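Local coordinates for ABC transporter substrate-binding protein (Rhizobium radiobacter, PDB 6TFX) that binds a mannityl-opine as the solute-binding protein of an ABC transporter and so probably serves opine import, at residues Ala278-Ala281 against Lys282-Glu286; Pro314-Ser317 against Lys318-Leu321; Ala336-Pro340 against Gly341-Leu345. All blocks are in the same frame, centred on the assembly; numbering follows the deposited sequence.

Contact 1: Ala278-Ala281 against Lys282-Glu286. With N72 ((2~{R})-2-[[(3~{R},4~{R},5~{S})-3,4,5,6-tetrakis(oxidanyl)-2-oxidanylidene-hexyl]amino]pentanedioic acid), chain C.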
ATOM      1  N   ALA A 278      21.409   1.737   6.802  1.00 20.94           N
ATOM      2  CA  ALA A 278      22.394   1.298   5.779  1.00 21.63           C
ATOM      3  C   ALA A 278      22.856  -0.139   6.018  1.00 22.60           C
ATOM      4  O   ALA A 278      22.990  -0.916   5.058  1.00 21.85           O
ATOM      5  CB  ALA A 278      23.589   2.241   5.735  1.00 23.81           C
ATOM      6  N   GLN A 279      23.034  -0.515   7.286  1.00 19.25           N
ATOM      7  CA  GLN A 279      23.441  -1.889   7.615  1.00 20.49           C
ATOM      8  C   GLN A 279      22.323  -2.902   7.336  1.00 20.27           C
ATOM      9  O   GLN A 279      22.611  -4.029   6.896  1.00 20.74           O
ATOM     10  CB  GLN A 279      23.968  -1.988   9.046  1.00 23.03           C
ATOM     11  CG  GLN A 279      25.280  -1.188   9.242  1.00 29.60           C
ATOM     12  CD  GLN A 279      26.562  -1.846   8.741  1.00 50.57           C
ATOM     13  OE1 GLN A 279      26.563  -2.942   8.159  1.00 45.05           O
ATOM     14  NE2 GLN A 279      27.693  -1.176   8.958  1.00 38.32           N
ATOM     15  N   ILE A 280      21.039  -2.504   7.538  1.00 17.37           N
ATOM     16  CA  ILE A 280      19.926  -3.408   7.225  1.00 16.27           C
ATOM     17  C   ILE A 280      19.895  -3.627   5.697  1.00 19.72           C
ATOM     18  O   ILE A 280      19.721  -4.764   5.234  1.00 19.81           O
ATOM     19  CB  ILE A 280      18.571  -2.828   7.721  1.00 18.81           C
ATOM     20  CG1 ILE A 280      18.562  -2.793   9.262  1.00 20.53           C
ATOM     21  CG2 ILE A 280      17.359  -3.631   7.161  1.00 18.15           C
ATOM     22  CD1 ILE A 280      17.425  -1.908   9.851  1.00 25.97           C
ATOM     23  N   ALA A 281      20.085  -2.537   4.924  1.00 17.24           N
ATOM     24  CA  ALA A 281      20.078  -2.620   3.446  1.00 19.22           C
ATOM     25  C   ALA A 281      21.231  -3.496   2.945  1.00 23.54           C
ATOM     26  O   ALA A 281      21.024  -4.316   2.053  1.00 23.76           O
ATOM     27  CB  ALA A 281      20.170  -1.214   2.848  1.00 21.10           C
ATOM     28  N   LYS A 282      22.437  -3.352   3.535  1.00 19.74           N
ATOM     29  CA  LYS A 282      23.608  -4.168   3.138  1.00 19.78           C
ATOM     30  C   LYS A 282      23.355  -5.640   3.436  1.00 23.38           C
ATOM     31  O   LYS A 282      23.632  -6.490   2.599  1.00 25.18           O
ATOM     32  CB  LYS A 282      24.873  -3.708   3.884  1.00 25.14           C
ATOM     33  CG  LYS A 282      25.785  -2.827   3.033  1.00 54.55           C
ATOM     34  CD  LYS A 282      27.204  -2.729   3.603  1.00 67.02           C
ATOM     35  CE  LYS A 282      27.397  -1.599   4.592  1.00 76.49           C
ATOM     36  NZ  LYS A 282      27.497  -0.272   3.925  1.00 84.96           N
ATOM     37  N   TYR A 283      22.777  -5.935   4.615  1.00 20.01           N
ATOM     38  CA  TYR A 283      22.474  -7.310   5.033  1.00 20.50           C
ATOM     39  C   TYR A 283      21.410  -7.944   4.138  1.00 22.62           C
ATOM     40  O   TYR A 283      21.596  -9.070   3.650  1.00 22.64           O
ATOM     41  CB  TYR A 283      22.011  -7.328   6.502  1.00 21.85           C
ATOM     42  CG  TYR A 283      21.465  -8.668   6.943  1.00 24.58           C
ATOM     43  CD1 TYR A 283      22.313  -9.751   7.163  1.00 27.08           C
ATOM     44  CD2 TYR A 283      20.101  -8.856   7.143  1.00 25.94           C
ATOM     45  CE1 TYR A 283      21.810 -11.002   7.510  1.00 27.55           C
ATOM     46  CE2 TYR A 283      19.586 -10.102   7.499  1.00 27.93           C
ATOM     47  CZ  TYR A 283      20.449 -11.166   7.708  1.00 38.31           C
ATOM     48  OH  TYR A 283      19.964 -12.393   8.100  1.00 42.92           O
ATOM     49  N   ARG A 284      20.274  -7.234   3.951  1.00 18.89           N
ATOM     50  CA  ARG A 284      19.164  -7.766   3.143  1.00 18.76           C
ATOM     51  C   ARG A 284      19.481  -7.831   1.657  1.00 22.00           C
ATOM     52  O   ARG A 284      19.005  -8.743   0.989  1.00 22.61           O
ATOM     53  CB  ARG A 284      17.877  -6.978   3.381  1.00 17.83           C
ATOM     54  CG  ARG A 284      17.292  -7.254   4.759  1.00 18.54           C
ATOM     55  CD  ARG A 284      15.992  -6.490   4.976  1.00 20.11           C
ATOM     56  NE  ARG A 284      15.121  -7.249   5.869  1.00 17.86           N
ATOM     57  CZ  ARG A 284      13.830  -6.983   6.076  1.00 20.13           C
ATOM     58  NH1 ARG A 284      13.256  -5.934   5.490  1.00 16.46           N
ATOM     59  NH2 ARG A 284      13.106  -7.766   6.870  1.00 17.79           N
ATOM     60  N   GLY A 285      20.280  -6.887   1.163  1.00 20.11           N
ATOM     61  CA  GLY A 285      20.721  -6.859  -0.235  1.00 21.12           C
ATOM     62  C   GLY A 285      20.270  -5.606  -0.953  1.00 24.69           C
ATOM     63  O   GLY A 285      19.081  -5.243  -0.907  1.00 21.76           O
ATOM     64  N   GLU A 286      21.215  -4.958  -1.658  1.00 22.18           N
ATOM     65  CA  GLU A 286      20.993  -3.673  -2.330  1.00 23.46           C
ATOM     66  C   GLU A 286      20.161  -3.721  -3.614  1.00 26.87           C
ATOM     67  O   GLU A 286      19.724  -2.661  -4.067  1.00 28.11           O
ATOM     68  CB  GLU A 286      22.331  -2.953  -2.592  1.00 26.20           C
ATOM     69  CG  GLU A 286      22.668  -1.932  -1.519  1.00 46.05           C
ATOM     70  CD  GLU A 286      23.712  -2.317  -0.486  1.00 79.10           C
ATOM     71  OE1 GLU A 286      24.046  -3.519  -0.368  1.00 83.09           O
ATOM     72  OE2 GLU A 286      24.194  -1.400   0.216  1.00 73.10           O
TER
HETATM   73  OAB N72 C 601      10.453  -6.141   5.340  1.00 21.50           O
HETATM   74  CAF N72 C 601       9.457  -5.100   5.297  1.00 20.18           C
HETATM   75  CAG N72 C 601       7.972  -5.546   5.086  1.00 24.02           C
HETATM   76  OAC N72 C 601       7.848  -6.854   4.627  1.00 19.48           O
HETATM   77  CAH N72 C 601       7.150  -4.437   4.425  1.00 18.82           C
HETATM   78  OAM N72 C 601       7.744  -3.359   3.809  1.00 15.25           O
HETATM   79  CAI N72 C 601       6.036  -4.442   3.397  1.00 24.60           C
HETATM   80  OAD N72 C 601       6.185  -5.525   2.505  1.00 17.85           O
HETATM   81  CAJ N72 C 601       4.681  -4.215   4.022  1.00 17.64           C
HETATM   82  OAE N72 C 601       4.629  -3.606   5.122  1.00 16.87           O
HETATM   83  CAK N72 C 601       3.401  -4.780   3.343  1.00 16.54           C
HETATM   84  N   N72 C 601       2.576  -3.717   2.821  1.00 16.42           N
HETATM   85  CA  N72 C 601       1.285  -3.447   3.330  1.00 24.14           C
HETATM   86  C   N72 C 601       0.876  -4.083   4.630  1.00 18.56           C
HETATM   87  O   N72 C 601       0.951  -3.696   5.863  1.00 16.41           O
HETATM   88  CB  N72 C 601       0.975  -1.954   3.188  1.00 20.82           C
HETATM   89  CG  N72 C 601      -0.069  -1.310   4.101  1.00 16.80           C
HETATM   90  CD  N72 C 601      -0.766  -0.104   3.468  1.00 18.84           C
HETATM   91  OE1 N72 C 601      -0.937  -0.012   2.209  1.00 17.16           O
HETATM   92  OE2 N72 C 601      -1.189   0.801   4.222  1.00 16.65           O
HETATM   93  OXT N72 C 601       0.340  -5.139   4.248  1.00 17.33           O
HETATM   94  O   HOH W   1      23.531   0.113   2.545  1.00 35.36           O
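I280 and R284, one helical turn apart, are brought alongside by their torsions: CG2 of I280 stands opposite its own backbone N, while R284 sets CG opposite its carbonyl carbon (chi1 -71°) and runs straight on to CD. The two side chains therefore point the same way, and I280 CG2 rests 3.8 Å from R284 CD. A bend farther along the arginine, at chi3 (149°), turns the guanidinium to the sugar-derived end of the bound opine N72. There NH1 donates to the hydroxyl OAB over 2.8 Å, and OAB lies at the edge of the guanidinium, near its plane.

A backbone bond runs between the same two residues. R284 N meets I280 O at 2.8 Å with an N-H...O angle of 170°, and CB and CG of R284 also lie close to that oxygen. One residue on, G285 N closes the last of these turns on A281 O, and G285, with positive phi, takes the chain out of helical geometry. The side chain of E286, bent at chi2, comes back towards the helix, where one water donates to both E286 OE2 (2.9 Å) and A278 O (2.8 Å). The same A278 carbonyl accepts from K282 N. On the solvent-exposed side K282, kinked at chi3 and chi4, brings CE to 3.9 Å from Q279 OE1, a loose approach through carbon.

At the end of the helix, Q228 and R229 donate to Y283 O, and N289 to G285 O. T458 of strand 454-467 touches I280 and A281. K282 and E286 lie at the exposed side, E286 reaching the helix through water. R284 NH1 serves the ligand hydroxyl while NH2 is hydrogen-bonded to G341 O, so one probably charged guanidinium grips both ligand and pocket backbone.

Contact 2: Pro314-Ser317 against Lys318-Leu321; sequences PAQS and KKLL
K318 opens the second turn of helix 314-323, its backbone N bonded to P314 O at 3.1 Å. Its CG, set opposite the carbonyl carbon, passes 3.6 Å from that same oxygen before the rest of the chain, bent at chi3 and chi4, leads away from the first turn.

K319 follows, with its N bonded to A315 O. Its side chain is extended throughout, and this straight run carries it across the amide end of Q316. The meeting is oblique and made by a methylene: K319 CD lies 3.4 Å from Q316 OE1, while NZ stays at 4.0 Å from that oxygen. Q316 reaches this place because CG stands opposite its backbone N (chi1 -177°) and the chain then folds at chi2 (65°), which swings the amide back over the following turn.

L320 meets Q316 through backbone and side chain. Its N donates to Q316 O over 2.9 Å, and its CD1 packs on Q316 CG at 4.0 Å. The two ends of the amide thus meet different neighbours, OE1 the lysine chain and NE2 the leucine, near L320 CG. L320 itself also packs on Q269 and A270 of helix 265-272 and on H273.

L321 N bonds to S317 O at 2.9 Å, and its CG comes close to that oxygen. V267 and A270 touch its side chain. S317 turns its hydroxyl to A270 O, a hydrogen bond that ties this turn to the adjoining helix, while D313 OD1 receives Q316 N near the helix start.

What results is an amphipathic helix. Two leucines and a hydrogen-bonded serine serve the interior, whereas the lysines lie at the exposed surface, and the Q316 amide touches K319 and L320 chiefly through their carbons.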
ATOM      1  N   PRO A 314      25.641   4.904  18.647  1.00 17.29           N
ATOM      2  CA  PRO A 314      25.030   4.385  19.890  1.00 16.43           C
ATOM      3  C   PRO A 314      25.640   4.946  21.185  1.00 19.16           C
ATOM      4  O   PRO A 314      24.974   4.954  22.231  1.00 18.39           O
ATOM      5  CB  PRO A 314      25.186   2.869  19.754  1.00 18.80           C
ATOM      6  CG  PRO A 314      26.309   2.676  18.812  1.00 23.22           C
ATOM      7  CD  PRO A 314      26.307   3.831  17.876  1.00 19.59           C
ATOM      8  N   ALA A 315      26.885   5.459  21.130  1.00 17.62           N
ATOM      9  CA  ALA A 315      27.491   6.090  22.324  1.00 18.86           C
ATOM     10  C   ALA A 315      26.674   7.383  22.631  1.00 20.47           C
ATOM     11  O   ALA A 315      26.396   7.688  23.800  1.00 20.69           O
ATOM     12  CB  ALA A 315      28.950   6.437  22.038  1.00 20.65           C
ATOM     13  N   GLN A 316      26.258   8.107  21.574  1.00 17.56           N
ATOM     14  CA  GLN A 316      25.441   9.312  21.734  1.00 17.85           C
ATOM     15  C   GLN A 316      24.047   8.910  22.275  1.00 20.16           C
ATOM     16  O   GLN A 316      23.489   9.612  23.136  1.00 21.01           O
ATOM     17  CB  GLN A 316      25.320  10.084  20.404  1.00 19.50           C
ATOM     18  CG  GLN A 316      24.535  11.394  20.489  1.00 23.44           C
ATOM     19  CD  GLN A 316      25.147  12.511  21.345  1.00 48.86           C
ATOM     20  OE1 GLN A 316      26.247  12.398  21.916  1.00 43.42           O
ATOM     21  NE2 GLN A 316      24.424  13.624  21.460  1.00 43.30           N
ATOM     22  N   SER A 317      23.498   7.777  21.790  1.00 15.99           N
ATOM     23  CA  SER A 317      22.218   7.280  22.299  1.00 15.83           C
ATOM     24  C   SER A 317      22.284   7.130  23.829  1.00 18.73           C
ATOM     25  O   SER A 317      21.411   7.631  24.540  1.00 18.41           O
ATOM     26  CB  SER A 317      21.919   5.916  21.684  1.00 17.73           C
ATOM     27  OG  SER A 317      21.741   6.093  20.292  1.00 19.55           O
ATOM     28  N   LYS A 318      23.339   6.452  24.334  1.00 17.85           N
ATOM     29  CA  LYS A 318      23.476   6.229  25.774  1.00 18.41           C
ATOM     30  C   LYS A 318      23.591   7.552  26.542  1.00 21.76           C
ATOM     31  O   LYS A 318      22.999   7.697  27.611  1.00 22.76           O
ATOM     32  CB  LYS A 318      24.673   5.302  26.045  1.00 21.99           C
ATOM     33  CG  LYS A 318      24.413   3.879  25.577  1.00 26.92           C
ATOM     34  CD  LYS A 318      25.645   2.976  25.763  1.00 38.53           C
ATOM     35  CE  LYS A 318      25.589   2.173  27.043  1.00 60.49           C
ATOM     36  NZ  LYS A 318      25.645   0.708  26.780  1.00 75.12           N
ATOM     37  N   LYS A 319      24.350   8.520  25.990  1.00 18.62           N
ATOM     38  CA  LYS A 319      24.527   9.851  26.602  1.00 18.95           C
ATOM     39  C   LYS A 319      23.175  10.573  26.698  1.00 22.84           C
ATOM     40  O   LYS A 319      22.839  11.131  27.747  1.00 22.98           O
ATOM     41  CB  LYS A 319      25.535  10.680  25.784  1.00 22.93           C
ATOM     42  CG  LYS A 319      25.807  12.086  26.309  1.00 36.31           C
ATOM     43  CD  LYS A 319      26.618  12.883  25.288  1.00 41.81           C
ATOM     44  CE  LYS A 319      26.816  14.324  25.674  1.00 57.13           C
ATOM     45  NZ  LYS A 319      27.561  15.069  24.622  1.00 69.14           N
ATOM     46  N   LEU A 320      22.401  10.550  25.608  1.00 18.51           N
ATOM     47  CA  LEU A 320      21.080  11.179  25.579  1.00 17.29           C
ATOM     48  C   LEU A 320      20.119  10.507  26.576  1.00 20.00           C
ATOM     49  O   LEU A 320      19.384  11.208  27.268  1.00 21.48           O
ATOM     50  CB  LEU A 320      20.496  11.114  24.163  1.00 17.09           C
ATOM     51  CG  LEU A 320      21.113  12.065  23.170  1.00 18.57           C
ATOM     52  CD1 LEU A 320      20.775  11.654  21.744  1.00 17.42           C
ATOM     53  CD2 LEU A 320      20.685  13.505  23.446  1.00 20.45           C
ATOM     54  N   LEU A 321      20.116   9.155  26.659  1.00 17.32           N
ATOM     55  CA  LEU A 321      19.227   8.488  27.627  1.00 17.62           C
ATOM     56  C   LEU A 321      19.599   8.873  29.051  1.00 22.06           C
ATOM     57  O   LEU A 321      18.702   9.096  29.864  1.00 22.87           O
ATOM     58  CB  LEU A 321      19.253   6.956  27.470  1.00 18.01           C
ATOM     59  CG  LEU A 321      18.603   6.439  26.181  1.00 20.27           C
ATOM     60  CD1 LEU A 321      18.584   4.925  26.138  1.00 20.19           C
ATOM     61  CD2 LEU A 321      17.158   6.988  26.039  1.00 18.66           C
TER

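Contact 3: Ala336-Pro340 against Gly341-Leu345. With N72 ((2~{R})-2-[[(3~{R},4~{R},5~{S})-3,4,5,6-tetrakis(oxidanyl)-2-oxidanylidene-hexyl]amino]pentanedioic acid), chain C.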
ATOM      1  N   ALA A 336       3.859  -5.977  17.262  1.00 18.94           N
ATOM      2  CA  ALA A 336       4.569  -6.212  16.009  1.00 18.74           C
ATOM      3  C   ALA A 336       3.851  -7.183  15.096  1.00 20.76           C
ATOM      4  O   ALA A 336       3.429  -8.250  15.538  1.00 20.70           O
ATOM      5  CB  ALA A 336       5.977  -6.719  16.309  1.00 20.05           C
ATOM      6  N   SER A 337       3.747  -6.845  13.812  1.00 16.93           N
ATOM      7  CA  SER A 337       3.107  -7.757  12.866  1.00 16.59           C
ATOM      8  C   SER A 337       3.889  -9.076  12.676  1.00 19.03           C
ATOM      9  O   SER A 337       5.126  -9.074  12.647  1.00 18.29           O
ATOM     10  CB  SER A 337       2.982  -7.089  11.503  1.00 17.13           C
ATOM     11  OG  SER A 337       2.545  -8.032  10.539  1.00 17.98           O
ATOM     12  N   GLN A 338       3.133 -10.176  12.467  1.00 16.33           N
ATOM     13  CA  GLN A 338       3.666 -11.497  12.146  1.00 17.20           C
ATOM     14  C   GLN A 338       3.829 -11.701  10.624  1.00 20.29           C
ATOM     15  O   GLN A 338       4.201 -12.803  10.196  1.00 19.87           O
ATOM     16  CB  GLN A 338       2.850 -12.625  12.786  1.00 18.57           C
ATOM     17  CG  GLN A 338       3.146 -12.742  14.275  1.00 22.10           C
ATOM     18  CD  GLN A 338       2.351 -13.841  14.911  1.00 37.10           C
ATOM     19  OE1 GLN A 338       1.127 -13.869  14.824  1.00 30.68           O
ATOM     20  NE2 GLN A 338       3.033 -14.777  15.561  1.00 32.74           N
ATOM     21  N   LEU A 339       3.598 -10.642   9.804  1.00 16.71           N
ATOM     22  CA  LEU A 339       3.938 -10.724   8.367  1.00 16.31           C
ATOM     23  C   LEU A 339       5.453 -10.991   8.387  1.00 18.20           C
ATOM     24  O   LEU A 339       6.176 -10.268   9.074  1.00 18.43           O
ATOM     25  CB  LEU A 339       3.640  -9.384   7.668  1.00 16.18           C
ATOM     26  CG  LEU A 339       3.989  -9.315   6.178  1.00 19.98           C
ATOM     27  CD1 LEU A 339       3.097 -10.232   5.359  1.00 20.58           C
ATOM     28  CD2 LEU A 339       3.861  -7.878   5.676  1.00 20.61           C
ATOM     29  N   PRO A 340       5.970 -12.067   7.748  1.00 18.50           N
ATOM     30  CA  PRO A 340       7.382 -12.432   7.991  1.00 18.23           C
ATOM     31  C   PRO A 340       8.430 -11.363   7.723  1.00 21.74           C
ATOM     32  O   PRO A 340       9.418 -11.292   8.478  1.00 21.77           O
ATOM     33  CB  PRO A 340       7.600 -13.672   7.122  1.00 20.96           C
ATOM     34  CG  PRO A 340       6.225 -14.272   6.993  1.00 24.70           C
ATOM     35  CD  PRO A 340       5.272 -13.099   6.947  1.00 20.52           C
ATOM     36  N   GLY A 341       8.211 -10.534   6.700  1.00 18.75           N
ATOM     37  CA  GLY A 341       9.145  -9.457   6.377  1.00 18.16           C
ATOM     38  C   GLY A 341       9.189  -8.377   7.449  1.00 19.03           C
ATOM     39  O   GLY A 341      10.274  -7.895   7.799  1.00 19.29           O
ATOM     40  N   LEU A 342       8.012  -8.026   8.016  1.00 14.67           N
ATOM     41  CA  LEU A 342       7.943  -7.035   9.099  1.00 15.28           C
ATOM     42  C   LEU A 342       8.454  -7.647  10.406  1.00 18.84           C
ATOM     43  O   LEU A 342       9.086  -6.962  11.226  1.00 18.27           O
ATOM     44  CB  LEU A 342       6.502  -6.534   9.327  1.00 14.66           C
ATOM     45  CG  LEU A 342       6.025  -5.499   8.333  1.00 18.94           C
ATOM     46  CD1 LEU A 342       4.535  -5.237   8.508  1.00 17.76           C
ATOM     47  CD2 LEU A 342       6.835  -4.187   8.435  1.00 19.67           C
ATOM     48  N   GLU A 343       8.153  -8.926  10.627  1.00 17.66           N
ATOM     49  CA  GLU A 343       8.617  -9.583  11.836  1.00 17.91           C
ATOM     50  C   GLU A 343      10.166  -9.651  11.825  1.00 19.04           C
ATOM     51  O   GLU A 343      10.795  -9.307  12.826  1.00 19.35           O
ATOM     52  CB  GLU A 343       7.998 -10.979  11.938  1.00 19.32           C
ATOM     53  CG  GLU A 343       8.490 -11.756  13.147  1.00 24.01           C
ATOM     54  CD  GLU A 343       7.661 -13.001  13.383  1.00 47.49           C
ATOM     55  OE1 GLU A 343       7.838 -13.973  12.611  1.00 42.70           O
ATOM     56  OE2 GLU A 343       6.819 -12.996  14.313  1.00 44.99           O
ATOM     57  N   SER A 344      10.770 -10.064  10.689  1.00 17.11           N
ATOM     58  CA  SER A 344      12.230 -10.143  10.619  1.00 17.66           C
ATOM     59  C   SER A 344      12.846  -8.742  10.728  1.00 18.29           C
ATOM     60  O   SER A 344      13.832  -8.576  11.438  1.00 19.33           O
ATOM     61  CB  SER A 344      12.681 -10.858   9.347  1.00 21.91           C
ATOM     62  OG  SER A 344      12.221 -10.161   8.208  1.00 31.82           O
ATOM     63  N   LEU A 345      12.216  -7.722  10.106  1.00 15.78           N
ATOM     64  CA  LEU A 345      12.727  -6.349  10.234  1.00 15.52           C
ATOM     65  C   LEU A 345      12.686  -5.894  11.710  1.00 17.59           C
ATOM     66  O   LEU A 345      13.661  -5.327  12.211  1.00 18.26           O
ATOM     67  CB  LEU A 345      11.927  -5.380   9.352  1.00 15.80           C
ATOM     68  CG  LEU A 345      12.436  -3.921   9.337  1.00 17.65           C
ATOM     69  CD1 LEU A 345      13.930  -3.817   8.945  1.00 18.14           C
ATOM     70  CD2 LEU A 345      11.640  -3.116   8.367  1.00 17.72           C
TER
HETATM   71  OAB N72 C 601      10.453  -6.141   5.340  1.00 21.50           O
HETATM   72  CAF N72 C 601       9.457  -5.100   5.297  1.00 20.18           C
HETATM   73  CAG N72 C 601       7.972  -5.546   5.086  1.00 24.02           C
HETATM   74  OAC N72 C 601       7.848  -6.854   4.627  1.00 19.48           O
HETATM   75  CAH N72 C 601       7.150  -4.437   4.425  1.00 18.82           C
HETATM   76  OAM N72 C 601       7.744  -3.359   3.809  1.00 15.25           O
HETATM   77  CAI N72 C 601       6.036  -4.442   3.397  1.00 24.60           C
HETATM   78  OAD N72 C 601       6.185  -5.525   2.505  1.00 17.85           O
HETATM   79  CAJ N72 C 601       4.681  -4.215   4.022  1.00 17.64           C
HETATM   80  OAE N72 C 601       4.629  -3.606   5.122  1.00 16.87           O
HETATM   81  CAK N72 C 601       3.401  -4.780   3.343  1.00 16.54           C
HETATM   82  N   N72 C 601       2.576  -3.717   2.821  1.00 16.42           N
HETATM   83  CA  N72 C 601       1.285  -3.447   3.330  1.00 24.14           C
HETATM   84  C   N72 C 601       0.876  -4.083   4.630  1.00 18.56           C
HETATM   85  O   N72 C 601       0.951  -3.696   5.863  1.00 16.41           O
HETATM   86  CB  N72 C 601       0.975  -1.954   3.188  1.00 20.82           C
HETATM   87  CG  N72 C 601      -0.069  -1.310   4.101  1.00 16.80           C
HETATM   88  CD  N72 C 601      -0.766  -0.104   3.468  1.00 18.84           C
HETATM   89  OE1 N72 C 601      -0.937  -0.012   2.209  1.00 17.16           O
HETATM   90  OE2 N72 C 601      -1.189   0.801   4.222  1.00 16.65           O
HETATM   91  OXT N72 C 601       0.340  -5.139   4.248  1.00 17.33           O
HETATM   92  O   HOH W   2       6.774  -6.659  12.975  1.00 17.91           O
HETATM   93  O   HOH W   3       6.209 -10.340  15.078  1.00 29.96           O
HETATM   94  O   HOH W   4       5.686 -14.854  11.048  1.00 27.58           O
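L339 O receives E343 N at 2.8 Å, and P340 O receives S344 N at 2.9 Å. These bonds open helix 340-353, with L339 in the N-cap position. Just before it the chain makes an ST turn, S337 OG accepting from L339 N at 2.9 Å, and the same hydroxyl is bonded to H367 ND1; H367 NE2 is hydrogen-bonded to N72, placing S337 in the ligand's second shell. E343, its CG set opposite the backbone N (chi1 177°), extends its carboxylate to two waters: one joins OE2 to S337 O, the other joins OE1 to Q338 O.

Outward from these bonds the contact becomes apolar. L342 CD1 meets S337 CB at 3.8 Å and L339 CD2 at 3.9 Å, and both leucines touch N72 at different points: L342 CG packs on CAG at 3.8 Å, L339 CD2 on CAK. G341 lacks a side chain, and the ligand hydroxyl OAC lies close over it.

The helix start follows strand 330-337 in a beta-alpha-beta unit whose second strand, 358-365, pairs in parallel with the first. Helix 367-374 packs on S337, L339 and L342 through H367 and W370, and strand 240-255 meets L342 through N251.

Contacts 1 and 3 meet at the terminal hydroxyl OAB of N72, and contact 3 continues along the ligand, which illustrates how separate helices can be joined around one ligand. Their centres lie 16 Å apart, yet they touch: R284 NH2 approaches G341 O at 3.0 Å in a probable hydrogen bond, and I280 CG2 packs on L345 CD1 at 3.9 Å. The end of helix 277-284 and the start of helix 340-353 thereby meet at the pocket wall. Contact 2 stands apart, its nearest atoms about 10 Å from contact 1 and about 16 Å from contact 3. Helix 314-323 nevertheless precedes strand 330-337 in the chain, and so leads on to contact 3.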